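Local coordinates for uncharacterized protein orp (Desulfovibrio gigas, PDB 2WFB), which is uncharacterised in function but, in its metal-loaded form, probably carries a mixed molybdenum-copper sulphide cluster, and belongs to the dinitrogenase iron-molybdenum cofactor family, at residues I7-E12 with L98-A103; V70-Y75 with Q105-G110. All coordinates share one frame; numbering follows the deposited sequence.

Interaction 1 (I7-E12 with L98-A103); sequences IAVTAE and LTVRQA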
loop_
_atom_site.group_PDB
_atom_site.type_symbol
_atom_site.label_atom_id
_atom_site.label_comp_id
_atom_site.label_asym_id
_atom_site.label_seq_id
_atom_site.Cartn_x
_atom_site.Cartn_y
_atom_site.Cartn_z
ATOM N N ILE A 7 5.862 -3.396 -5.141
ATOM C CA ILE A 7 4.500 -3.524 -4.645
ATOM C C ILE A 7 4.508 -3.168 -3.156
ATOM O O ILE A 7 5.172 -3.831 -2.385
ATOM C CB ILE A 7 3.978 -4.954 -4.844
ATOM C CG1 ILE A 7 4.107 -5.371 -6.324
ATOM C CG2 ILE A 7 2.543 -5.039 -4.312
ATOM C CD1 ILE A 7 3.926 -6.868 -6.598
ATOM N N ALA A 8 3.802 -2.097 -2.783
ATOM C CA ALA A 8 3.634 -1.739 -1.385
ATOM C C ALA A 8 2.335 -2.348 -0.847
ATOM O O ALA A 8 1.310 -2.328 -1.500
ATOM C CB ALA A 8 3.614 -0.235 -1.210
ATOM N N VAL A 9 2.399 -2.906 0.346
ATOM C CA VAL A 9 1.219 -3.488 0.952
ATOM C C VAL A 9 1.112 -2.891 2.350
ATOM O O VAL A 9 2.075 -2.959 3.104
ATOM C CB VAL A 9 1.312 -5.026 1.049
ATOM C CG1 VAL A 9 -0.002 -5.616 1.602
ATOM C CG2 VAL A 9 1.624 -5.665 -0.305
ATOM N N THR A 10 -0.050 -2.311 2.687
ATOM C CA THR A 10 -0.290 -1.802 4.048
ATOM C C THR A 10 -0.176 -2.920 5.076
ATOM O O THR A 10 -0.690 -4.016 4.878
ATOM C CB THR A 10 -1.635 -1.087 4.187
ATOM O OG1 THR A 10 -2.690 -1.968 3.770
ATOM C CG2 THR A 10 -1.659 0.162 3.316
ATOM N N ALA A 11 0.533 -2.642 6.172
ATOM C CA ALA A 11 0.938 -3.692 7.081
ATOM C C ALA A 11 0.828 -3.235 8.529
ATOM O O ALA A 11 0.949 -2.048 8.833
ATOM C CB ALA A 11 2.346 -4.140 6.768
ATOM N N GLU A 12 0.606 -4.194 9.416
ATOM C CA GLU A 12 0.408 -3.915 10.823
ATOM C C GLU A 12 1.751 -3.929 11.559
ATOM O O GLU A 12 1.828 -3.591 12.742
ATOM C CB GLU A 12 -0.646 -4.907 11.394
ATOM C CG GLU A 12 -2.100 -4.459 11.057
ATOM C CD GLU A 12 -3.112 -5.582 10.861
ATOM O OE1 GLU A 12 -2.803 -6.757 11.123
ATOM O OE2 GLU A 12 -4.249 -5.277 10.449
ATOM N N LEU A 98 -6.208 -11.031 4.433
ATOM C CA LEU A 98 -5.096 -11.751 3.776
ATOM C C LEU A 98 -3.793 -11.412 4.469
ATOM O O LEU A 98 -3.671 -10.319 5.075
ATOM C CB LEU A 98 -5.014 -11.355 2.295
ATOM C CG LEU A 98 -6.141 -11.766 1.358
ATOM C CD1 LEU A 98 -5.871 -11.285 -0.076
ATOM C CD2 LEU A 98 -6.301 -13.281 1.356
ATOM N N THR A 99 -2.835 -12.340 4.432
ATOM C CA THR A 99 -1.477 -12.002 4.805
ATOM C C THR A 99 -0.828 -11.197 3.687
ATOM O O THR A 99 -1.334 -11.142 2.559
ATOM C CB THR A 99 -0.584 -13.218 5.143
ATOM O OG1 THR A 99 -0.355 -13.975 3.966
ATOM C CG2 THR A 99 -1.216 -14.113 6.167
ATOM N N VAL A 100 0.271 -10.532 4.010
ATOM C CA VAL A 100 0.963 -9.717 3.021
ATOM C C VAL A 100 1.391 -10.612 1.847
ATOM O O VAL A 100 1.149 -10.254 0.687
ATOM C CB VAL A 100 2.133 -8.889 3.634
ATOM C CG1 VAL A 100 3.019 -8.254 2.525
ATOM C CG2 VAL A 100 1.575 -7.782 4.568
ATOM N N ARG A 101 1.954 -11.777 2.156
ATOM C CA ARG A 101 2.382 -12.707 1.119
ATOM C C ARG A 101 1.228 -13.120 0.209
ATOM O O ARG A 101 1.380 -13.156 -1.013
ATOM C CB ARG A 101 3.019 -13.935 1.759
ATOM C CG ARG A 101 3.786 -14.816 0.784
ATOM C CD ARG A 101 4.202 -16.141 1.424
ATOM N NE ARG A 101 5.020 -15.974 2.624
ATOM C CZ ARG A 101 6.337 -15.775 2.647
ATOM N NH1 ARG A 101 7.051 -15.697 1.524
ATOM N NH2 ARG A 101 6.948 -15.658 3.816
ATOM N N GLN A 102 0.066 -13.405 0.803
ATOM C CA GLN A 102 -1.104 -13.812 0.042
ATOM C C GLN A 102 -1.648 -12.698 -0.814
ATOM O O GLN A 102 -2.119 -12.969 -1.894
ATOM C CB GLN A 102 -2.207 -14.321 0.955
ATOM C CG GLN A 102 -1.887 -15.662 1.663
ATOM C CD GLN A 102 -2.857 -15.950 2.786
ATOM O OE1 GLN A 102 -3.494 -15.039 3.323
ATOM N NE2 GLN A 102 -2.981 -17.213 3.151
ATOM N N ALA A 103 -1.618 -11.445 -0.344
ATOM C CA ALA A 103 -2.122 -10.336 -1.149
ATOM C C ALA A 103 -1.250 -10.094 -2.404
ATOM O O ALA A 103 -1.763 -9.834 -3.500
ATOM C CB ALA A 103 -2.229 -9.065 -0.320
#
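Val-9 meets Val-100 in a purely aliphatic contact, methyl against methyl; beside it lies a flat group, the side-chain amide of Gln-102, whose OE1 receives the return bond of the capping box begun by Thr-99. The fold has a mixed five-stranded sheet of strand order 3-2-1-4-5, consistent with the ribonuclease H-like layout of this family. Its central strand 6-11 is covered here by the start of the last helix, 100-108.

The two backbones come nearest at Val-9 and Val-100, whose CA atoms are 6.6 Å apart. Their side chains slide past each other in opposite directions: Val-100 CG1 lies 3.9 Å from Val-9 CB, the branch carbon, while Val-9 CG1 touches Val-100 CG2 at 4.0 Å. In Val-9 the CG1 methyl stands opposite the backbone nitrogen (chi1 -176°), which leaves CG2 beside that nitrogen, where it too reaches Val-100 CG1. Further along the strand, Ala-11 CB lies 4.3 Å from Val-100 CG2. All of these residues are buried, and Val-31 of the neighbouring strand 29-34 also packs on Ala-11 and Val-100. Thr-10, whose CB points away from the helix, bonds through OG1 to the backbone oxygen of Asp-21 and to the Thr-73 hydroxyl.

The helix is started by this capping box. Gln-102 N donates to Thr-99 OG1 at 3.2 Å, and in return Thr-99 N donates to Gln-102 OE1 at 3.0 Å. This second bond is nearly straight at the hydrogen (172°), although the donor is tilted 31° from the carbonyl plane of the amide. One residue on, Ala-103 N bonds to Thr-99 O at 2.9 Å.

Interaction 2 (V70-Y75 with Q105-G110); sequences VLLTGY and QRFLDG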
loop_
_atom_site.group_PDB
_atom_site.type_symbol
_atom_site.label_atom_id
_atom_site.label_comp_id
_atom_site.label_asym_id
_atom_site.label_seq_id
_atom_site.Cartn_x
_atom_site.Cartn_y
_atom_site.Cartn_z
ATOM N N VAL A 70 2.594 0.056 -7.099
ATOM C CA VAL A 70 1.316 -0.581 -6.764
ATOM C C VAL A 70 1.167 -0.469 -5.254
ATOM O O VAL A 70 2.147 -0.619 -4.524
ATOM C CB VAL A 70 1.327 -2.082 -7.114
ATOM C CG1 VAL A 70 -0.021 -2.781 -6.711
ATOM C CG2 VAL A 70 1.594 -2.293 -8.601
ATOM N N LEU A 71 -0.050 -0.199 -4.800
ATOM C CA LEU A 71 -0.355 -0.244 -3.376
ATOM C C LEU A 71 -1.531 -1.196 -3.155
ATOM O O LEU A 71 -2.598 -1.037 -3.762
ATOM C CB LEU A 71 -0.714 1.146 -2.856
ATOM C CG LEU A 71 -1.317 1.065 -1.446
ATOM C CD1 LEU A 71 -0.211 0.986 -0.398
ATOM C CD2 LEU A 71 -2.315 2.152 -1.200
ATOM N N LEU A 72 -1.332 -2.161 -2.280
ATOM C CA LEU A 72 -2.376 -3.098 -1.915
ATOM C C LEU A 72 -2.838 -2.828 -0.475
ATOM O O LEU A 72 -2.012 -2.728 0.428
ATOM C CB LEU A 72 -1.843 -4.505 -2.029
ATOM C CG LEU A 72 -1.859 -5.288 -3.379
ATOM C CD1 LEU A 72 -2.294 -4.567 -4.658
ATOM C CD2 LEU A 72 -0.616 -6.159 -3.537
ATOM N N THR A 73 -4.151 -2.729 -0.266
ATOM C CA THR A 73 -4.709 -2.295 1.016
ATOM C C THR A 73 -6.172 -2.742 1.200
ATOM O O THR A 73 -6.709 -3.510 0.384
ATOM C CB THR A 73 -4.565 -0.715 1.224
ATOM O OG1 THR A 73 -4.911 -0.380 2.586
ATOM C CG2 THR A 73 -5.447 0.121 0.244
ATOM N N GLY A 74 -6.789 -2.281 2.296
ATOM C CA GLY A 74 -8.214 -2.460 2.506
ATOM C C GLY A 74 -8.988 -1.268 1.971
ATOM O O GLY A 74 -9.616 -1.356 0.916
ATOM N N TYR A 75 -8.920 -0.152 2.698
ATOM C CA TYR A 75 -9.713 1.049 2.415
ATOM C C TYR A 75 -8.805 2.253 2.202
ATOM O O TYR A 75 -7.779 2.402 2.887
ATOM C CB TYR A 75 -10.667 1.354 3.603
ATOM C CG TYR A 75 -11.622 0.228 3.890
ATOM C CD1 TYR A 75 -12.824 0.129 3.189
ATOM C CD2 TYR A 75 -11.310 -0.759 4.809
ATOM C CE1 TYR A 75 -13.704 -0.905 3.413
ATOM C CE2 TYR A 75 -12.190 -1.822 5.049
ATOM C CZ TYR A 75 -13.390 -1.873 4.344
ATOM O OH TYR A 75 -14.294 -2.900 4.544
ATOM N N GLN A 105 0.672 -12.358 -3.831
ATOM C CA GLN A 105 0.364 -13.523 -4.690
ATOM C C GLN A 105 -0.958 -13.401 -5.447
ATOM O O GLN A 105 -0.974 -13.675 -6.650
ATOM C CB GLN A 105 0.467 -14.861 -3.929
ATOM C CG GLN A 105 0.429 -16.108 -4.834
ATOM C CD GLN A 105 1.638 -16.205 -5.774
ATOM O OE1 GLN A 105 1.529 -15.977 -6.992
ATOM N NE2 GLN A 105 2.799 -16.520 -5.207
ATOM N N ARG A 106 -2.057 -13.000 -4.786
ATOM C CA ARG A 106 -3.344 -12.773 -5.505
ATOM C C ARG A 106 -3.231 -11.663 -6.543
ATOM O O ARG A 106 -3.809 -11.772 -7.620
ATOM C CB ARG A 106 -4.530 -12.404 -4.598
ATOM C CG ARG A 106 -4.937 -13.462 -3.602
ATOM C CD ARG A 106 -6.458 -13.667 -3.476
ATOM N NE ARG A 106 -7.263 -12.448 -3.480
ATOM C CZ ARG A 106 -8.339 -12.257 -2.713
ATOM N NH1 ARG A 106 -8.729 -13.186 -1.832
ATOM N NH2 ARG A 106 -9.019 -11.117 -2.793
ATOM N N PHE A 107 -2.529 -10.583 -6.198
ATOM C CA PHE A 107 -2.274 -9.508 -7.157
ATOM C C PHE A 107 -1.522 -10.025 -8.392
ATOM O O PHE A 107 -1.966 -9.784 -9.508
ATOM C CB PHE A 107 -1.499 -8.326 -6.558
ATOM C CG PHE A 107 -1.029 -7.347 -7.606
ATOM C CD1 PHE A 107 -1.940 -6.536 -8.274
ATOM C CD2 PHE A 107 0.307 -7.288 -7.968
ATOM C CE1 PHE A 107 -1.523 -5.652 -9.280
ATOM C CE2 PHE A 107 0.733 -6.414 -8.971
ATOM C CZ PHE A 107 -0.186 -5.598 -9.625
ATOM N N LEU A 108 -0.397 -10.703 -8.185
ATOM C CA LEU A 108 0.391 -11.280 -9.299
ATOM C C LEU A 108 -0.366 -12.294 -10.168
ATOM O O LEU A 108 -0.127 -12.395 -11.388
ATOM C CB LEU A 108 1.692 -11.896 -8.790
ATOM C CG LEU A 108 2.603 -10.867 -8.116
ATOM C CD1 LEU A 108 3.812 -11.564 -7.562
ATOM C CD2 LEU A 108 2.996 -9.721 -9.047
ATOM N N ASP A 109 -1.276 -13.022 -9.537
ATOM C CA ASP A 109 -2.102 -14.009 -10.217
ATOM C C ASP A 109 -3.263 -13.371 -10.982
ATOM O O ASP A 109 -4.072 -14.079 -11.527
ATOM C CB ASP A 109 -2.642 -15.047 -9.202
ATOM C CG ASP A 109 -1.565 -15.989 -8.680
ATOM O OD1 ASP A 109 -0.420 -15.942 -9.188
ATOM O OD2 ASP A 109 -1.849 -16.797 -7.748
ATOM N N GLY A 110 -3.361 -12.041 -11.011
ATOM C CA GLY A 110 -4.444 -11.371 -11.736
ATOM C C GLY A 110 -5.808 -11.344 -11.065
ATOM O O GLY A 110 -6.807 -11.031 -11.714
#
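The CA atoms of Leu-72, at the end of strand 68-72, and Phe-107, in the last turn of helix 100-108, are 8.3 Å apart, the shortest such separation between the two segments. This leaves the gap to be bridged by side chains. The helix finishes with a Schellman motif: Gly-110 takes a positive phi (78°), and one of the motif's two bonds back into the last turn runs from Gly-110 N to Phe-107 O, 3.0 Å.

Phe-107 carries the whole contact on the helix side, and Val-70 and Leu-72 carry it on the strand side. Two residues apart on an extended strand, both direct their CB atoms toward the helix. Val-70 and Phe-107 approach from opposite directions. The methyl Val-70 CG1 sits over one face of the Phe-107 ring, 4.2 Å from its centroid and 16° off the ring normal, a CH-pi contact displaced slightly toward the rim. The other methyl, Val-70 CG2, reaches ring atom CZ of Phe-107 at 3.9 Å.

The contact joins a parallel strand of the alpha/beta sheet to the C-terminal helix packed on it, with Ile-7 of the adjacent strand 6-11 and Met-114 also touching Phe-107.

Leu-72 crosses Phe-107 at about a right angle and divides its two methyls, whose exact positions are doubtful because chi2 (6°) is nearly eclipsed: as modelled, CD2 rests 3.8 Å from Phe-107 CB, while CD1 comes obliquely to ring atom CD1 of Phe-107 at 4.1 Å. Leu-95 packs on Leu-72 as well.

How the interactions relate
Interactions 1 and 2 lie on one face of the sheet, with centres about 8 Å apart, and share helix 100-108: its first turn lies against Val-9 and Ala-11 of strand 6-11, and its last turn reaches strand 68-72 while still touching Ile-7. The two strands are parallel neighbours, joined by probable hydrogen bonds from Ala-8 N to Val-70 O and from Leu-72 N to Ala-8 O, each 2.8 Å. At the same seam the Val-9 CG1 methyl packs on the backbone oxygen Leu-72 O at 3.7 Å. Thus 7-12 and 70-75 form one floor beneath the helix. The structure is the apo form, and neither contact holds a metal cluster.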